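Local coordinates for extracellular protein containing a SCP domain (Bacillus anthracis, PDB 4IFA), which is of unknown function but is probably secreted, joining a CAP-associated N-terminal region to an SCP domain of the cysteine-rich secretory protein family, at residues 146-151 / 192-197; 170-175 / 305-310; 215-220 / 325-330. One frame throughout, in Å; residues are numbered along the deposited sequence.

Contact 1: residues 146-151 / 192-197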
loop_
_atom_site.group_PDB
_atom_site.type_symbol
_atom_site.label_atom_id
_atom_site.label_comp_id
_atom_site.label_asym_id
_atom_site.label_seq_id
_atom_site.Cartn_x
_atom_site.Cartn_y
_atom_site.Cartn_z
ATOM N N PHE A 146 -18.931 -7.659 -6.055
ATOM C CA PHE A 146 -18.240 -6.386 -6.148
ATOM C C PHE A 146 -18.535 -5.772 -7.514
ATOM O O PHE A 146 -18.546 -6.473 -8.537
ATOM C CB PHE A 146 -16.737 -6.542 -5.968
ATOM C CG PHE A 146 -16.329 -6.788 -4.558
ATOM C CD1 PHE A 146 -16.239 -5.729 -3.662
ATOM C CD2 PHE A 146 -16.017 -8.066 -4.119
ATOM C CE1 PHE A 146 -15.847 -5.942 -2.370
ATOM C CE2 PHE A 146 -15.635 -8.290 -2.813
ATOM C CZ PHE A 146 -15.547 -7.227 -1.932
ATOM N N GLU A 147 -18.785 -4.470 -7.523
ATOM C CA GLU A 147 -19.020 -3.729 -8.748
ATOM C C GLU A 147 -17.913 -2.709 -8.910
ATOM O O GLU A 147 -17.902 -1.685 -8.203
ATOM C CB GLU A 147 -20.388 -3.040 -8.682
ATOM C CG GLU A 147 -21.555 -4.022 -8.736
ATOM C CD GLU A 147 -22.898 -3.417 -8.358
ATOM O OE1 GLU A 147 -22.940 -2.365 -7.681
ATOM O OE2 GLU A 147 -23.926 -4.022 -8.722
ATOM N N LEU A 148 -16.968 -2.990 -9.812
ATOM C CA LEU A 148 -15.859 -2.065 -10.037
ATOM C C LEU A 148 -16.262 -0.932 -10.963
ATOM O O LEU A 148 -16.915 -1.166 -11.980
ATOM C CB LEU A 148 -14.623 -2.758 -10.637
ATOM C CG LEU A 148 -13.826 -3.732 -9.764
ATOM C CD1 LEU A 148 -14.596 -5.051 -9.562
ATOM C CD2 LEU A 148 -12.454 -3.974 -10.401
ATOM N N SER A 149 -15.860 0.284 -10.617
ATOM C CA SER A 149 -16.070 1.447 -11.479
ATOM C C SER A 149 -15.082 1.400 -12.646
ATOM O O SER A 149 -14.104 0.634 -12.632
ATOM C CB SER A 149 -15.820 2.738 -10.704
ATOM O OG SER A 149 -14.451 2.848 -10.330
ATOM N N ASP A 150 -15.304 2.255 -13.636
ATOM C CA ASP A 150 -14.397 2.316 -14.786
ATOM C C ASP A 150 -12.991 2.673 -14.314
ATOM O O ASP A 150 -12.003 2.116 -14.799
ATOM C CB ASP A 150 -14.887 3.342 -15.823
ATOM C CG ASP A 150 -16.117 2.872 -16.594
ATOM O OD1 ASP A 150 -16.541 1.705 -16.438
ATOM O OD2 ASP A 150 -16.633 3.677 -17.390
ATOM N N THR A 151 -12.899 3.577 -13.346
ATOM C CA THR A 151 -11.601 3.987 -12.769
ATOM C C THR A 151 -10.888 2.833 -12.085
ATOM O O THR A 151 -9.683 2.633 -12.278
ATOM C CB THR A 151 -11.811 5.158 -11.791
ATOM O OG1 THR A 151 -12.455 6.223 -12.506
ATOM C CG2 THR A 151 -10.485 5.654 -11.185
ATOM N N ARG A 192 -12.695 -4.936 1.301
ATOM C CA ARG A 192 -13.743 -4.279 0.467
ATOM C C ARG A 192 -13.192 -3.165 -0.424
ATOM O O ARG A 192 -13.516 -2.003 -0.260
ATOM C CB ARG A 192 -14.875 -3.718 1.338
ATOM C CG ARG A 192 -15.546 -4.769 2.175
ATOM C CD ARG A 192 -16.873 -4.287 2.754
ATOM N NE ARG A 192 -17.508 -5.299 3.607
ATOM C CZ ARG A 192 -18.760 -5.234 4.063
ATOM N NH1 ARG A 192 -19.553 -4.208 3.751
ATOM N NH2 ARG A 192 -19.238 -6.206 4.838
ATOM N N PRO A 193 -12.357 -3.524 -1.399
ATOM C CA PRO A 193 -11.750 -2.466 -2.208
ATOM C C PRO A 193 -12.685 -1.729 -3.153
ATOM O O PRO A 193 -12.321 -0.657 -3.641
ATOM C CB PRO A 193 -10.694 -3.196 -3.025
ATOM C CG PRO A 193 -10.820 -4.591 -2.734
ATOM C CD PRO A 193 -11.781 -4.849 -1.660
ATOM N N TYR A 194 -13.861 -2.304 -3.419
ATOM C CA TYR A 194 -14.826 -1.734 -4.344
ATOM C C TYR A 194 -16.229 -1.774 -3.717
ATOM O O TYR A 194 -16.429 -2.378 -2.661
ATOM C CB TYR A 194 -14.868 -2.564 -5.633
ATOM C CG TYR A 194 -13.524 -3.123 -6.084
ATOM C CD1 TYR A 194 -12.525 -2.292 -6.603
ATOM C CD2 TYR A 194 -13.264 -4.484 -6.016
ATOM C CE1 TYR A 194 -11.289 -2.806 -7.011
ATOM C CE2 TYR A 194 -12.029 -5.016 -6.448
ATOM C CZ TYR A 194 -11.061 -4.182 -6.930
ATOM O OH TYR A 194 -9.874 -4.759 -7.337
ATOM N N GLN A 195 -17.181 -1.137 -4.395
ATOM C CA GLN A 195 -18.573 -1.148 -3.984
ATOM C C GLN A 195 -19.034 -2.600 -3.893
ATOM O O GLN A 195 -18.758 -3.386 -4.797
ATOM C CB GLN A 195 -19.412 -0.357 -4.985
ATOM C CG GLN A 195 -20.915 -0.377 -4.707
ATOM C CD GLN A 195 -21.667 0.665 -5.511
ATOM O OE1 GLN A 195 -21.469 1.872 -5.330
ATOM N NE2 GLN A 195 -22.561 0.210 -6.374
ATOM N N LEU A 196 -19.739 -2.949 -2.811
ATOM C CA LEU A 196 -20.162 -4.337 -2.564
ATOM C C LEU A 196 -21.661 -4.511 -2.333
ATOM O O LEU A 196 -22.251 -3.841 -1.477
ATOM C CB LEU A 196 -19.409 -4.900 -1.342
ATOM C CG LEU A 196 -19.771 -6.327 -0.872
ATOM C CD1 LEU A 196 -19.310 -7.420 -1.834
ATOM C CD2 LEU A 196 -19.188 -6.594 0.507
ATOM N N VAL A 197 -22.262 -5.426 -3.098
ATOM C CA VAL A 197 -23.676 -5.786 -2.957
ATOM C C VAL A 197 -23.663 -7.197 -2.362
ATOM O O VAL A 197 -22.963 -8.073 -2.881
ATOM C CB VAL A 197 -24.407 -5.777 -4.311
ATOM C CG1 VAL A 197 -25.877 -6.094 -4.115
ATOM C CG2 VAL A 197 -24.244 -4.427 -5.007
HETATM O O HOH W 1 -16.723 0.235 -6.904
#
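Leu148 lies over one face of the Tyr194 ring in a CH-pi contact, with Leu148 CG 3.6 Å from the ring centroid. Leu148 CD2 lies nearest Tyr194 CZ, and Leu148 CD1 nearest Tyr194 CD2. Pro193 CB covers the opposite face, and with the hydroxyl bond to Gln156 O this sandwich limits the ring's rotation. The Tyr194 edge points at the face of Phe146 in an offset edge-to-face pair, centroids 5.9 Å apart and planes at 83°. Leu196 CD1 sits over the centre of the Phe146 ring, 3.7 Å from its centroid, a second CH-pi contact.

Strands 142-147 and 195-198 pair antiparallel, at one margin of a three-stranded sheet. Glu147 N donates to Gln195 O at 2.9 Å. The return bond of this pair is replaced by a water, which donates to Glu147 O and accepts from Gln195 N. On the face carrying Glu147 and Gln195, the extended glutamate brings Glu147 OE1 to Gln195 NE2 at 2.9 Å. Val197 CG2 packs against the carboxylate. The chemistry is split: rings and aliphatic groups fill the Phe146 side, while a glutamate-amide hydrogen bond, probably with the carboxylate charged, spans the more exposed one.

Contact 2: residues 170-175 / 305-310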
loop_
_atom_site.group_PDB
_atom_site.type_symbol
_atom_site.label_atom_id
_atom_site.label_comp_id
_atom_site.label_asym_id
_atom_site.label_seq_id
_atom_site.Cartn_x
_atom_site.Cartn_y
_atom_site.Cartn_z
ATOM N N PHE A 170 -2.081 -0.337 -10.703
ATOM C CA PHE A 170 -1.442 0.387 -11.808
ATOM C C PHE A 170 -1.235 1.867 -11.474
ATOM O O PHE A 170 -1.997 2.456 -10.712
ATOM C CB PHE A 170 -2.312 0.320 -13.058
ATOM C CG PHE A 170 -2.290 -0.999 -13.731
ATOM C CD1 PHE A 170 -1.338 -1.278 -14.698
ATOM C CD2 PHE A 170 -3.173 -1.999 -13.364
ATOM C CE1 PHE A 170 -1.276 -2.555 -15.303
ATOM C CE2 PHE A 170 -3.116 -3.243 -13.954
ATOM C CZ PHE A 170 -2.168 -3.522 -14.907
ATOM N N ASP A 171 -0.212 2.431 -12.098
ATOM C CA ASP A 171 -0.055 3.860 -12.248
ATOM C C ASP A 171 -0.727 4.159 -13.584
ATOM O O ASP A 171 -0.198 3.792 -14.635
ATOM C CB ASP A 171 1.441 4.181 -12.298
ATOM C CG ASP A 171 1.706 5.648 -12.533
ATOM O OD1 ASP A 171 0.896 6.327 -13.211
ATOM O OD2 ASP A 171 2.709 6.154 -11.971
ATOM N N HIS A 172 -1.916 4.747 -13.552
ATOM C CA HIS A 172 -2.677 4.962 -14.810
ATOM C C HIS A 172 -2.054 6.013 -15.676
ATOM O O HIS A 172 -2.420 6.130 -16.863
ATOM C CB HIS A 172 -4.159 5.285 -14.592
ATOM C CG HIS A 172 -4.455 6.729 -14.354
ATOM N ND1 HIS A 172 -4.346 7.324 -13.116
ATOM C CD2 HIS A 172 -4.903 7.695 -15.196
ATOM C CE1 HIS A 172 -4.689 8.597 -13.210
ATOM N NE2 HIS A 172 -5.044 8.849 -14.464
ATOM N N PHE A 173 -1.151 6.829 -15.131
ATOM C CA PHE A 173 -0.502 7.880 -15.969
ATOM C C PHE A 173 0.576 7.247 -16.849
ATOM O O PHE A 173 0.769 7.680 -17.984
ATOM C CB PHE A 173 0.120 8.985 -15.105
ATOM C CG PHE A 173 -0.890 9.766 -14.302
ATOM C CD1 PHE A 173 -1.767 10.620 -14.925
ATOM C CD2 PHE A 173 -0.905 9.693 -12.916
ATOM C CE1 PHE A 173 -2.675 11.359 -14.203
ATOM C CE2 PHE A 173 -1.817 10.437 -12.182
ATOM C CZ PHE A 173 -2.689 11.260 -12.813
ATOM N N THR A 174 1.261 6.237 -16.330
ATOM C CA THR A 174 2.289 5.546 -17.109
ATOM C C THR A 174 1.785 4.223 -17.672
ATOM O O THR A 174 2.469 3.618 -18.529
ATOM C CB THR A 174 3.533 5.279 -16.304
ATOM O OG1 THR A 174 3.198 4.412 -15.214
ATOM C CG2 THR A 174 4.125 6.614 -15.742
ATOM N N HIS A 175 0.585 3.806 -17.259
ATOM C CA HIS A 175 -0.052 2.548 -17.683
ATOM C C HIS A 175 0.727 1.311 -17.249
ATOM O O HIS A 175 0.638 0.270 -17.908
ATOM C CB HIS A 175 -0.293 2.527 -19.191
ATOM C CG HIS A 175 -0.988 3.733 -19.688
ATOM N ND1 HIS A 175 -2.339 3.951 -19.514
ATOM C CD2 HIS A 175 -0.505 4.825 -20.320
ATOM C CE1 HIS A 175 -2.662 5.111 -20.059
ATOM N NE2 HIS A 175 -1.566 5.669 -20.542
ATOM N N TRP A 305 -2.943 8.391 -4.049
ATOM C CA TRP A 305 -2.092 9.566 -4.267
ATOM C C TRP A 305 -1.312 9.493 -5.580
ATOM O O TRP A 305 -1.210 10.465 -6.341
ATOM C CB TRP A 305 -1.126 9.805 -3.111
ATOM C CG TRP A 305 -1.798 10.186 -1.831
ATOM C CD1 TRP A 305 -2.890 11.005 -1.705
ATOM C CD2 TRP A 305 -1.376 9.871 -0.487
ATOM N NE1 TRP A 305 -3.194 11.186 -0.378
ATOM C CE2 TRP A 305 -2.291 10.500 0.391
ATOM C CE3 TRP A 305 -0.359 9.094 0.059
ATOM C CZ2 TRP A 305 -2.177 10.366 1.779
ATOM C CZ3 TRP A 305 -0.283 8.941 1.412
ATOM C CH2 TRP A 305 -1.162 9.601 2.253
ATOM N N LEU A 306 -0.757 8.329 -5.881
ATOM C CA LEU A 306 0.016 8.138 -7.135
ATOM C C LEU A 306 -0.835 8.431 -8.346
ATOM O O LEU A 306 -0.355 8.977 -9.356
ATOM C CB LEU A 306 0.524 6.702 -7.216
ATOM C CG LEU A 306 1.451 6.329 -8.369
ATOM C CD1 LEU A 306 2.766 7.081 -8.249
ATOM C CD2 LEU A 306 1.652 4.808 -8.439
ATOM N N ASN A 307 -2.122 8.084 -8.260
ATOM C CA ASN A 307 -3.064 8.259 -9.358
ATOM C C ASN A 307 -3.847 9.572 -9.402
ATOM O O ASN A 307 -4.783 9.713 -10.186
ATOM C CB ASN A 307 -4.016 7.067 -9.391
ATOM C CG ASN A 307 -3.370 5.855 -9.981
ATOM O OD1 ASN A 307 -3.230 5.794 -11.198
ATOM N ND2 ASN A 307 -3.002 4.868 -9.144
ATOM N N SER A 308 -3.357 10.555 -8.659
ATOM C CA SER A 308 -3.981 11.908 -8.631
ATOM C C SER A 308 -2.897 12.932 -8.966
ATOM O O SER A 308 -1.887 12.985 -8.257
ATOM C CB SER A 308 -4.521 12.157 -7.244
ATOM O OG SER A 308 -4.870 13.550 -7.092
ATOM N N GLU A 309 -3.104 13.782 -9.974
ATOM C CA GLU A 309 -2.054 14.709 -10.411
ATOM C C GLU A 309 -1.447 15.561 -9.303
ATOM O O GLU A 309 -0.230 15.700 -9.223
ATOM C CB GLU A 309 -2.530 15.647 -11.533
ATOM C CG GLU A 309 -2.804 14.969 -12.860
ATOM C CD GLU A 309 -1.541 14.657 -13.698
ATOM O OE1 GLU A 309 -0.414 14.478 -13.158
ATOM O OE2 GLU A 309 -1.709 14.535 -14.946
ATOM N N GLY A 310 -2.294 16.162 -8.472
ATOM C CA GLY A 310 -1.791 17.075 -7.450
ATOM C C GLY A 310 -0.966 16.397 -6.389
ATOM O O GLY A 310 0.054 16.934 -5.895
#
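Asn307 turns both ends of its amide to segment 170-175. CG stands anti to its own carbonyl carbon, chi1 -77°, and carries the amide across. Asn307 ND2 donates to Phe170 O at 3.0 Å, in the carbonyl plane. Asn307 OD1 takes two bonds, from His172 N at 2.9 Å and from His172 ND1 at 2.7 Å. The imidazole can reach it because His172 CG lies between backbone N and carbonyl carbon, chi1 86°. Ring and amide lie 20° apart. Three bonds fix the amide rotation, and ND2 also donates to Gln303 O.

The gripped backbone lies where strand 164-171 of the N-terminal region runs into a turn. Asp171 OD1 accepts from Phe173 N, an Asx turn, and from Thr174 N, which extends it to an Asx motif; OD2 makes a salt bridge to Arg312. The partner is the short link between helices 298-306 and 309-315.

His172 CE1 lies over the rim of one Phe173 face and the Glu309 carboxylate over the rim of the other, with Glu309 OE2 3.4 Å from Phe173 CE1. Leu306 O meets the ring edge. Leu306 crosses the Asp171 side chain at about a right angle, with Leu306 CG 3.8 Å from Asp171 OD2.

Contact 3: residues 215-220 / 325-330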
loop_
_atom_site.group_PDB
_atom_site.type_symbol
_atom_site.label_atom_id
_atom_site.label_comp_id
_atom_site.label_asym_id
_atom_site.label_seq_id
_atom_site.Cartn_x
_atom_site.Cartn_y
_atom_site.Cartn_z
ATOM N N GLN A 215 -0.750 0.876 17.121
ATOM C CA GLN A 215 0.194 -0.024 16.466
ATOM C C GLN A 215 -0.122 -0.187 14.965
ATOM O O GLN A 215 0.781 -0.197 14.118
ATOM C CB GLN A 215 0.157 -1.395 17.131
ATOM C CG GLN A 215 0.675 -1.424 18.552
ATOM C CD GLN A 215 0.498 -2.771 19.210
ATOM O OE1 GLN A 215 -0.601 -3.325 19.247
ATOM N NE2 GLN A 215 1.584 -3.297 19.761
ATOM N N ILE A 216 -1.409 -0.295 14.644
ATOM C CA ILE A 216 -1.853 -0.421 13.245
ATOM C C ILE A 216 -1.484 0.851 12.468
ATOM O O ILE A 216 -0.995 0.781 11.315
ATOM C CB ILE A 216 -3.361 -0.685 13.151
ATOM C CG1 ILE A 216 -3.712 -2.037 13.754
ATOM C CG2 ILE A 216 -3.814 -0.624 11.682
ATOM C CD1 ILE A 216 -5.223 -2.208 14.070
ATOM N N GLU A 217 -1.729 2.005 13.098
ATOM C CA GLU A 217 -1.401 3.304 12.487
ATOM C C GLU A 217 0.097 3.390 12.212
ATOM O O GLU A 217 0.500 3.840 11.131
ATOM C CB GLU A 217 -1.860 4.443 13.414
ATOM C CG GLU A 217 -3.390 4.576 13.444
ATOM C CD GLU A 217 -3.993 5.152 14.739
ATOM O OE1 GLU A 217 -3.252 5.559 15.667
ATOM O OE2 GLU A 217 -5.239 5.182 14.781
ATOM N N ASN A 218 0.911 2.977 13.183
ATOM C CA ASN A 218 2.373 3.004 13.037
ATOM C C ASN A 218 2.827 2.154 11.838
ATOM O O ASN A 218 3.764 2.519 11.120
ATOM C CB ASN A 218 3.066 2.524 14.323
ATOM C CG ASN A 218 2.925 3.507 15.506
ATOM O OD1 ASN A 218 3.261 3.167 16.643
ATOM N ND2 ASN A 218 2.430 4.705 15.247
ATOM N N GLY A 219 2.160 1.016 11.616
ATOM C CA GLY A 219 2.457 0.138 10.478
ATOM C C GLY A 219 2.109 0.835 9.178
ATOM O O GLY A 219 2.876 0.829 8.207
ATOM N N ASN A 220 0.923 1.425 9.128
ATOM C CA ASN A 220 0.520 2.161 7.945
ATOM C C ASN A 220 1.492 3.301 7.632
ATOM O O ASN A 220 1.776 3.595 6.466
ATOM C CB ASN A 220 -0.909 2.663 8.095
ATOM C CG ASN A 220 -1.944 1.616 7.765
ATOM O OD1 ASN A 220 -1.739 0.781 6.862
ATOM N ND2 ASN A 220 -3.096 1.664 8.451
ATOM N N VAL A 325 5.145 10.699 7.975
ATOM C CA VAL A 325 3.803 10.192 7.675
ATOM C C VAL A 325 3.091 10.043 9.001
ATOM O O VAL A 325 3.647 9.500 9.933
ATOM C CB VAL A 325 3.840 8.802 6.960
ATOM C CG1 VAL A 325 2.450 8.410 6.533
ATOM C CG2 VAL A 325 4.793 8.796 5.719
ATOM N N GLY A 326 1.837 10.480 9.041
ATOM C CA GLY A 326 1.008 10.365 10.250
ATOM C C GLY A 326 -0.353 9.812 9.894
ATOM O O GLY A 326 -1.030 10.337 9.015
ATOM N N VAL A 327 -0.775 8.787 10.612
ATOM C CA VAL A 327 -2.036 8.077 10.375
ATOM C C VAL A 327 -2.812 8.020 11.679
ATOM O O VAL A 327 -2.230 7.817 12.742
ATOM C CB VAL A 327 -1.773 6.646 9.827
ATOM C CG1 VAL A 327 -3.069 5.866 9.683
ATOM C CG2 VAL A 327 -0.951 6.708 8.495
ATOM N N TYR A 328 -4.121 8.278 11.587
ATOM C CA TYR A 328 -5.034 8.205 12.717
ATOM C C TYR A 328 -6.307 7.561 12.181
ATOM O O TYR A 328 -6.978 8.125 11.319
ATOM C CB TYR A 328 -5.319 9.585 13.311
ATOM C CG TYR A 328 -6.068 9.541 14.603
ATOM C CD1 TYR A 328 -5.387 9.292 15.774
ATOM C CD2 TYR A 328 -7.435 9.709 14.636
ATOM C CE1 TYR A 328 -6.072 9.246 17.014
ATOM C CE2 TYR A 328 -8.122 9.675 15.845
ATOM C CZ TYR A 328 -7.425 9.437 17.021
ATOM O OH TYR A 328 -8.106 9.382 18.245
ATOM N N ASP A 329 -6.594 6.346 12.645
ATOM C CA ASP A 329 -7.661 5.518 12.086
ATOM C C ASP A 329 -7.445 5.464 10.557
ATOM O O ASP A 329 -6.353 5.109 10.131
ATOM C CB ASP A 329 -9.055 6.002 12.529
ATOM C CG ASP A 329 -10.151 4.906 12.414
ATOM O OD1 ASP A 329 -9.929 3.800 11.843
ATOM O OD2 ASP A 329 -11.239 5.135 12.991
ATOM N N LYS A 330 -8.438 5.816 9.750
ATOM C CA LYS A 330 -8.257 5.799 8.298
ATOM C C LYS A 330 -8.048 7.173 7.698
ATOM O O LYS A 330 -8.493 7.436 6.599
ATOM C CB LYS A 330 -9.392 5.001 7.605
ATOM C CG LYS A 330 -9.380 3.513 8.039
ATOM C CD LYS A 330 -10.396 2.719 7.269
ATOM C CE LYS A 330 -10.420 1.284 7.746
ATOM N NZ LYS A 330 -11.605 0.553 7.192
HETATM O O HOH W 2 -1.281 7.316 15.390
HETATM O O HOH W 3 -4.742 3.038 10.600
#
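Glu217 OE2 accepts a nearly straight bond from Asp329 N, at 2.8 Å and with 173° at the hydrogen. The donor comes from above the carboxylate plane. The other oxygen, Glu217 OE1, accepts a hydrogen bond from a water at 2.7 Å, and the same water donates to Val327 O. One carboxylate thus grips the end of the strand twice, once directly and once through water. Glu217 CG is anti to its carbonyl carbon, chi1 -71°, and the chain runs on extended. That course lays CB and CG along Val327 O, with Glu217 CB 3.5 Å from it, before the carboxylate reaches the turn.

Val327 points toward the helix and straddles two of its residues. Val327 CG1 meets Glu217 CG at 4.0 Å, and Val327 CG2 meets Asn220 CB at 4.1 Å. A second water links Asn220 ND2 to Asp329 O, so both backbone polar atoms of Asp329 are tied to the helix. Asn220 OD1 binds Gly298 N, and the Asp329 carboxylate makes a salt bridge to Lys258.

The helix and strand segments run roughly antiparallel, at 146°, with axes 7.3 Å apart. Strand 322-328 belongs to the SCP-domain sheet, and helix 210-234 packs on the face carrying Val325 and Val327. Tyr328 points away from that helix and packs on helix 244-260, placing the strand between the two helices, in keeping with the alpha-beta-alpha sandwich of the SCP fold.

In the fold
The three contacts occupy different places in a two-part chain, and none touches another. Contact 1 is internal to the N-terminal region and partly buried, pairing strands beside a ring cluster. Contact 3 is the buried one and packs helix 210-234 on the SCP-domain sheet; a buried carboxylate and bridging waters link helix to strand and the following turn. Contact 2, partly buried like contact 1, bridges the two regions: its partners are 130 residues apart, and it relies on an asparagine amide rather than strand pairing. Helix 210-234 is shared by contacts 2 and 3, since Leu306 of contact 2 also touches it. Centres lie about 19 Å apart for contacts 1 and 2, and about 23 Å for contacts 2 and 3.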